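Local coordinates for protein EIAV protease (Equine infectious anemia virus, PDB 1FMB) that cleaves viral polyprotein as a homodimeric retroviral aspartyl protease, probably during virion maturation, with each subunit supplying half of the active site, at residues A[22-27]-A[93-98]. The protein carries 1 engineered substitution. Numbering follows the deposited sequence.
Sequences VLLDTG and DILQDL. With HYB ([2-(2-methyl-propane-2-sulfonylmethyl)-3-naphthalen-1-yl-propionyl-valinyl]-phenylalaninol), chain B.
The Asp-Thr-Gly active-site loop of a retroviral aspartyl protease is backed by the helix near the chain's end: Leu95, on helix 92-97, reaches into the turn where strand 18-24 runs into 25-27. Leu95 CD2 meets Leu24 CD2 at 4.0 Å, the leucines lying aslant, while CD1 rests against the backbone at Asp25, 4.0 Å from Asp25 O, and comes within 4.5 Å of Thr26 CG2. The Leu95 side chain leaves the helix toward 22-27, and chi1 of -74° sets CG beside its own backbone N, with the two methyls spread between Leu24 and Asp25. No hydrogen bond crosses the contact. A branched apolar residue suits a buried site between the Leu24 methyl and the backbone of Asp25; Leu5 and Leu102 of the second subunit extend the apolar packing around Leu95 and Leu24.

The polar side-chain ends of the loop are engaged elsewhere. Asp25 OD1 accepts Gly27 N at 2.9 Å in an Asx turn, met from 45° out of the carboxylate plane, and Asp25 OD2 bonds to O14 of a second bound copy of the inhibitor HYB. Thr26 serves both environments: its methyl lies beside Leu95 CD1, whereas OG1 bonds to Leu24 O of the second subunit, reciprocated across the dimer in this family's fireman's grip. Gly27, having no side chain, lets O14 of the chain B HYB come to 2.8 Å from Gly27 O.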
loop_
_atom_site.group_PDB
_atom_site.type_symbol
_atom_site.label_atom_id
_atom_site.label_comp_id
_atom_site.label_asym_id
_atom_site.label_seq_id
_atom_site.Cartn_x
_atom_site.Cartn_y
_atom_site.Cartn_z
ATOM N N VAL A 22 13.509 0.946 0.021
ATOM C CA VAL A 22 12.191 1.202 0.619
ATOM C C VAL A 22 11.040 0.962 -0.343
ATOM O O VAL A 22 11.303 1.112 -1.528
ATOM C CB VAL A 22 12.066 2.652 1.120
ATOM C CG1 VAL A 22 13.211 2.936 2.103
ATOM C CG2 VAL A 22 12.134 3.762 0.121
ATOM N N LEU A 23 9.845 0.633 0.122
ATOM C CA LEU A 23 8.716 0.364 -0.748
ATOM C C LEU A 23 7.969 1.682 -0.865
ATOM O O LEU A 23 7.738 2.309 0.199
ATOM C CB LEU A 23 7.841 -0.706 -0.087
ATOM C CG LEU A 23 6.487 -0.949 -0.776
ATOM C CD1 LEU A 23 6.679 -1.519 -2.166
ATOM C CD2 LEU A 23 5.636 -1.935 0.023
ATOM N N LEU A 24 7.552 2.147 -2.033
ATOM C CA LEU A 24 6.783 3.386 -2.229
ATOM C C LEU A 24 5.304 2.928 -2.221
ATOM O O LEU A 24 4.826 2.212 -3.118
ATOM C CB LEU A 24 7.096 3.976 -3.607
ATOM C CG LEU A 24 8.643 4.159 -3.730
ATOM C CD1 LEU A 24 8.983 4.702 -5.117
ATOM C CD2 LEU A 24 9.059 5.089 -2.640
ATOM N N ASP A 25 4.644 3.285 -1.151
ATOM C CA ASP A 25 3.309 2.749 -0.880
ATOM C C ASP A 25 2.162 3.731 -0.740
ATOM O O ASP A 25 1.972 4.398 0.286
ATOM C CB ASP A 25 3.475 1.916 0.418
ATOM C CG ASP A 25 2.265 1.069 0.822
ATOM O OD1 ASP A 25 1.270 1.101 0.056
ATOM O OD2 ASP A 25 2.387 0.539 1.935
ATOM N N THR A 26 1.381 3.785 -1.831
ATOM C CA THR A 26 0.208 4.717 -1.790
ATOM C C THR A 26 -0.880 4.244 -0.819
ATOM O O THR A 26 -1.759 5.091 -0.553
ATOM C CB THR A 26 -0.444 4.923 -3.163
ATOM O OG1 THR A 26 -0.862 3.637 -3.672
ATOM C CG2 THR A 26 0.602 5.418 -4.164
ATOM N N GLY A 27 -0.920 2.998 -0.384
ATOM C CA GLY A 27 -1.900 2.531 0.577
ATOM C C GLY A 27 -1.454 2.718 2.007
ATOM O O GLY A 27 -2.133 2.232 2.895
ATOM N N ASP A 93 2.611 10.511 3.541
ATOM C CA ASP A 93 3.186 11.696 4.157
ATOM C C ASP A 93 4.504 12.031 3.506
ATOM O O ASP A 93 4.653 13.166 3.064
ATOM C CB ASP A 93 3.323 11.533 5.679
ATOM C CG ASP A 93 4.180 10.335 6.077
ATOM O OD1 ASP A 93 4.388 9.369 5.343
ATOM O OD2 ASP A 93 4.729 10.317 7.195
ATOM N N ILE A 94 5.409 11.075 3.293
ATOM C CA ILE A 94 6.694 11.352 2.666
ATOM C C ILE A 94 6.610 11.389 1.161
ATOM O O ILE A 94 7.308 12.157 0.465
ATOM C CB ILE A 94 7.740 10.333 3.206
ATOM C CG1 ILE A 94 8.036 10.709 4.648
ATOM C CG2 ILE A 94 9.033 10.558 2.409
ATOM C CD1 ILE A 94 9.064 9.881 5.384
ATOM N N LEU A 95 5.747 10.579 0.536
ATOM C CA LEU A 95 5.558 10.635 -0.901
ATOM C C LEU A 95 5.103 12.031 -1.359
ATOM O O LEU A 95 5.505 12.488 -2.421
ATOM C CB LEU A 95 4.523 9.581 -1.307
ATOM C CG LEU A 95 5.026 8.142 -1.279
ATOM C CD1 LEU A 95 3.944 7.176 -1.741
ATOM C CD2 LEU A 95 6.319 7.890 -2.050
ATOM N N GLN A 96 4.218 12.690 -0.617
ATOM C CA GLN A 96 3.701 14.024 -0.903
ATOM C C GLN A 96 4.867 15.008 -0.855
ATOM O O GLN A 96 5.072 15.868 -1.747
ATOM C CB GLN A 96 2.610 14.407 0.097
ATOM C CG GLN A 96 1.934 15.736 -0.177
ATOM C CD GLN A 96 0.848 16.110 0.824
ATOM O OE1 GLN A 96 0.482 15.307 1.676
ATOM N NE2 GLN A 96 0.336 17.335 0.737
ATOM N N ASP A 97 5.697 14.852 0.160
ATOM C CA ASP A 97 6.889 15.695 0.315
ATOM C C ASP A 97 7.811 15.560 -0.901
ATOM O O ASP A 97 8.347 16.555 -1.379
ATOM C CB ASP A 97 7.743 15.327 1.539
ATOM C CG ASP A 97 7.053 15.795 2.809
ATOM O OD1 ASP A 97 6.317 16.797 2.680
ATOM O OD2 ASP A 97 7.188 15.195 3.897
ATOM N N LEU A 98 8.049 14.365 -1.412
ATOM C CA LEU A 98 8.890 14.112 -2.532
ATOM C C LEU A 98 8.193 14.478 -3.853
ATOM O O LEU A 98 8.908 14.407 -4.869
ATOM C CB LEU A 98 9.386 12.658 -2.704
ATOM C CG LEU A 98 10.332 12.223 -1.571
ATOM C CD1 LEU A 98 10.573 10.724 -1.567
ATOM C CD2 LEU A 98 11.670 12.939 -1.705
HETATM S S1 HYB B . -2.866 3.523 10.320
HETATM O O2 HYB B . -3.710 2.697 11.137
HETATM O O3 HYB B . -1.510 3.125 10.121
HETATM C C4 HYB B . -8.647 0.998 8.725
HETATM C C5 HYB B . -7.484 0.762 9.394
HETATM C C6 HYB B . -6.219 1.202 8.835
HETATM C C7 HYB B . -6.189 1.850 7.652
HETATM C C8 HYB B . -7.448 2.116 6.884
HETATM C C9 HYB B . -8.648 1.682 7.462
HETATM C C10 HYB B . -9.893 1.924 6.789
HETATM C C11 HYB B . -9.894 2.564 5.577
HETATM C C12 HYB B . -8.675 2.996 4.985
HETATM C C13 HYB B . -7.465 2.771 5.647
HETATM O O14 HYB B . -2.323 -0.401 1.854
HETATM C C15 HYB B . -1.802 -1.688 2.351
HETATM N N16 HYB B . -1.858 -0.674 4.558
HETATM C C17 HYB B . -2.373 -1.820 3.790
HETATM C C18 HYB B . -3.919 -1.744 3.805
HETATM C C19 HYB B . -4.684 -2.135 5.052
HETATM C C20 HYB B . -5.126 -1.212 6.006
HETATM C C21 HYB B . -5.882 -1.578 7.126
HETATM C C22 HYB B . -6.206 -2.928 7.307
HETATM C C23 HYB B . -5.800 -3.865 6.360
HETATM C C24 HYB B . -5.046 -3.479 5.247
HETATM N N25 HYB B . -1.916 0.971 7.128
HETATM C C26 HYB B . -0.716 0.577 6.345
HETATM C C27 HYB B . -1.130 -0.812 5.727
HETATM O O28 HYB B . -0.805 -1.905 6.163
HETATM C C29 HYB B . 0.589 0.506 7.177
HETATM C C30 HYB B . 1.699 -0.234 6.413
HETATM C C31 HYB B . 0.971 1.962 7.528
HETATM C C32 HYB B . -2.460 2.219 7.117
HETATM O O33 HYB B . -2.019 3.143 6.423
HETATM C C34 HYB B . -3.738 2.390 7.965
HETATM C C35 HYB B . -4.909 2.338 6.950
HETATM C C36 HYB B . -3.747 3.723 8.780
HETATM C C37 HYB B . -1.841 6.133 10.286
HETATM C C38 HYB B . -2.798 5.202 11.074
HETATM C C39 HYB B . -2.173 4.995 12.475
HETATM C C40 HYB B . -4.225 5.792 11.190
#